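Local coordinates for photosystem II assembly protein Ycf48 (Thermosynechococcus elongatus, PDB 5OJP) that helps photosystem II assemble in its early stages and takes part in replacing photodamaged D1, whose C-terminal extension it binds, at residues A[204-209]-A[219-224]. The protein carries 4 engineered substitutions. Numbering follows the deposited sequence.
Engineered in segment 204-209: Glu204 (natural residue Arg), Glu205 (natural residue Arg).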
ATOM      1  N   GLU A 204      -2.984   3.431  22.678  1.00 55.97           N
ATOM      2  CA  GLU A 204      -4.044   3.505  21.687  1.00 58.40           C
ATOM      3  C   GLU A 204      -4.000   2.284  20.768  1.00 50.51           C
ATOM      4  O   GLU A 204      -2.980   1.599  20.651  1.00 52.73           O
ATOM      5  CB  GLU A 204      -3.865   4.767  20.839  1.00 68.02           C
ATOM      6  CG  GLU A 204      -4.090   6.143  21.506  1.00 78.68           C
ATOM      7  CD  GLU A 204      -5.557   6.551  21.663  1.00 87.76           C
ATOM      8  OE1 GLU A 204      -6.395   6.126  20.835  1.00 90.75           O
ATOM      9  OE2 GLU A 204      -5.860   7.343  22.585  1.00 92.59           O
ATOM     10  N   GLU A 205      -5.119   2.021  20.113  1.00 41.73           N
ATOM     11  CA  GLU A 205      -5.221   0.902  19.190  1.00 43.51           C
ATOM     12  C   GLU A 205      -4.565   1.274  17.861  1.00 36.65           C
ATOM     13  O   GLU A 205      -4.953   2.264  17.216  1.00 32.17           O
ATOM     14  CB  GLU A 205      -6.682   0.510  18.982  1.00 47.59           C
ATOM     15  CG  GLU A 205      -6.909  -0.596  17.927  1.00 55.98           C
ATOM     16  CD  GLU A 205      -8.348  -1.160  17.882  1.00 66.40           C
ATOM     17  OE1 GLU A 205      -9.186  -0.806  18.759  1.00 71.88           O
ATOM     18  OE2 GLU A 205      -8.636  -2.004  16.999  1.00 68.82           O
ATOM     19  N   LEU A 206      -3.572   0.486  17.455  1.00 30.80           N
ATOM     20  CA  LEU A 206      -2.895   0.738  16.191  1.00 29.77           C
ATOM     21  C   LEU A 206      -3.777   0.367  15.001  1.00 28.79           C
ATOM     22  O   LEU A 206      -4.373  -0.704  14.971  1.00 32.75           O
ATOM     23  CB  LEU A 206      -1.613  -0.090  16.131  1.00 33.03           C
ATOM     24  CG  LEU A 206      -0.562   0.341  17.141  1.00 38.74           C
ATOM     25  CD1 LEU A 206       0.559  -0.689  17.206  1.00 38.70           C
ATOM     26  CD2 LEU A 206      -0.008   1.698  16.724  1.00 39.01           C
ATOM     27  N   HIS A 207      -3.826   1.222  13.983  1.00 27.98           N
ATOM     28  CA  HIS A 207      -4.475   0.823  12.744  1.00 33.16           C
ATOM     29  C   HIS A 207      -3.528   0.546  11.570  1.00 32.02           C
ATOM     30  O   HIS A 207      -3.705  -0.433  10.854  1.00 34.08           O
ATOM     31  CB  HIS A 207      -5.478   1.879  12.324  1.00 40.87           C
ATOM     32  CG  HIS A 207      -6.205   1.507  11.080  1.00 52.92           C
ATOM     33  ND1 HIS A 207      -7.085   0.446  11.028  1.00 56.90           N
ATOM     34  CD2 HIS A 207      -6.187   2.046   9.834  1.00 55.77           C
ATOM     35  CE1 HIS A 207      -7.571   0.344   9.801  1.00 57.38           C
ATOM     36  NE2 HIS A 207      -7.044   1.303   9.059  1.00 55.77           N
ATOM     37  N   ASN A 208      -2.551   1.402  11.305  1.00 27.91           N
ATOM     38  CA  ASN A 208      -1.689   1.284  10.158  1.00 26.73           C
ATOM     39  C   ASN A 208      -0.380   1.948  10.509  1.00 27.71           C
ATOM     40  O   ASN A 208      -0.353   2.902  11.288  1.00 26.46           O
ATOM     41  CB  ASN A 208      -2.321   1.979   8.919  1.00 25.41           C
ATOM     42  CG  ASN A 208      -1.742   1.539   7.597  1.00 26.28           C
ATOM     43  OD1 ASN A 208      -0.816   0.750   7.549  1.00 24.10           O
ATOM     44  ND2 ASN A 208      -2.363   2.008   6.472  1.00 27.49           N
ATOM     45  N   MET A 209       0.695   1.483   9.866  1.00 25.22           N
ATOM     46  CA  MET A 209       2.039   1.990  10.079  1.00 27.65           C
ATOM     47  C   MET A 209       2.858   1.878   8.801  1.00 25.08           C
ATOM     48  O   MET A 209       2.620   1.007   7.963  1.00 26.77           O
ATOM     49  CB  MET A 209       2.786   1.219  11.184  1.00 27.34           C
ATOM     50  CG  MET A 209       2.245   1.510  12.535  1.00 34.25           C
ATOM     51  SD  MET A 209       3.143   0.672  13.863  1.00 35.32           S
ATOM     52  CE  MET A 209       4.666   1.637  13.716  1.00 30.53           C
ATOM     53  N   MET A 219       2.527   6.172  12.400  1.00 24.09           N
ATOM     54  CA  MET A 219       1.402   5.336  12.770  1.00 26.18           C
ATOM     55  C   MET A 219       0.142   6.176  12.761  1.00 30.27           C
ATOM     56  O   MET A 219       0.147   7.375  13.107  1.00 28.17           O
ATOM     57  CB  MET A 219       1.512   4.667  14.176  1.00 23.50           C
ATOM     58  CG  MET A 219       1.632   5.644  15.332  1.00 31.54           C
ATOM     59  SD  MET A 219       1.481   4.893  16.989  1.00 37.12           S
ATOM     60  CE  MET A 219       2.943   3.928  17.074  1.00 34.44           C
ATOM     61  N   ILE A 220      -0.921   5.488  12.358  1.00 30.84           N
ATOM     62  CA  ILE A 220      -2.294   5.905  12.505  1.00 31.11           C
ATOM     63  C   ILE A 220      -2.868   5.052  13.620  1.00 30.41           C
ATOM     64  O   ILE A 220      -2.810   3.820  13.560  1.00 26.88           O
ATOM     65  CB  ILE A 220      -3.069   5.703  11.192  1.00 27.07           C
ATOM     66  CG1 ILE A 220      -2.496   6.619  10.087  1.00 23.07           C
ATOM     67  CG2 ILE A 220      -4.612   5.931  11.470  1.00 25.21           C
ATOM     68  CD1 ILE A 220      -3.014   6.238   8.615  1.00 20.76           C
ATOM     69  N   VAL A 221      -3.452   5.698  14.617  1.00 30.62           N
ATOM     70  CA  VAL A 221      -4.145   4.961  15.656  1.00 34.39           C
ATOM     71  C   VAL A 221      -5.616   5.339  15.594  1.00 37.83           C
ATOM     72  O   VAL A 221      -6.005   6.379  15.048  1.00 36.85           O
ATOM     73  CB  VAL A 221      -3.591   5.256  17.051  1.00 37.88           C
ATOM     74  CG1 VAL A 221      -2.097   4.887  17.126  1.00 37.27           C
ATOM     75  CG2 VAL A 221      -3.854   6.698  17.402  1.00 38.30           C
ATOM     76  N   ASN A 222      -6.443   4.479  16.165  1.00 42.43           N
ATOM     77  CA  ASN A 222      -7.859   4.727  16.023  1.00 49.31           C
ATOM     78  C   ASN A 222      -8.259   5.967  16.824  1.00 46.87           C
ATOM     79  O   ASN A 222      -7.627   6.332  17.824  1.00 44.16           O
ATOM     80  CB  ASN A 222      -8.647   3.459  16.355  1.00 56.85           C
ATOM     81  CG  ASN A 222      -8.392   2.337  15.301  1.00 62.24           C
ATOM     82  OD1 ASN A 222      -8.065   2.605  14.127  1.00 61.37           O
ATOM     83  ND2 ASN A 222      -8.608   1.090  15.707  1.00 66.48           N
ATOM     84  N   GLY A 223      -9.231   6.689  16.285  1.00 48.05           N
ATOM     85  CA  GLY A 223      -9.640   7.959  16.828  1.00 49.21           C
ATOM     86  C   GLY A 223      -9.084   9.145  16.086  1.00 48.78           C
ATOM     87  O   GLY A 223      -9.125  10.258  16.628  1.00 48.19           O
ATOM     88  N   GLY A 224      -8.575   8.944  14.874  1.00 45.89           N
ATOM     89  CA  GLY A 224      -8.041  10.018  14.065  1.00 45.75           C
ATOM     90  C   GLY A 224      -6.778  10.669  14.601  1.00 45.40           C
ATOM     91  O   GLY A 224      -6.634  11.899  14.537  1.00 46.14           O
TER
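Three flat groups gather at the Asn222 end of this hairpin: the amide of Asn222, the His207 imidazole and the carboxylate of Glu205, an engineered residue. Asn222 OD1 approaches the ring obliquely, 3.2 Å from His207 CB; Ile220 CG2 also approaches obliquely. Ring and amide planes are 46° apart. On the amide's other branch, ND2 lies 3.1 Å from Glu205 CD, the amide and carboxylate planes 61° apart, and its approach to OE2 is too poorly angled for a hydrogen bond. Glu205, its CG anti to the backbone N (chi1 175°), instead extends OE2 into a salt bridge with Arg165 of strand 164-169.

The backbone pairing carries a classic beta bulge: His207 and Asn208 both face Ile220, whose carbonyl O takes His207 N at 2.8 Å and, weakly, Asn208 N at 3.3 Å. Ile220 N returns a nearly straight bond to Asn208 O (2.9 Å), and Asn222 N donates to Glu205 O, the bond nearest the loop end of the pairing. On the face of Met209 and Met219 the two side chains run side by side, while Leu206 CD2 reaches Met219 SD at 3.5 Å; Trp237 touches both methionines.

This is an antiparallel hairpin of one propeller blade; Glu204 and Glu205, both engineered, belong to the Arg-rich patch. Backbone bonds and the apolar methionine-leucine face thus join the strands, whereas the engineered carboxylate of Glu205 beside Asn222 is paired with Arg165 and probably offsets part of that arginine's charge.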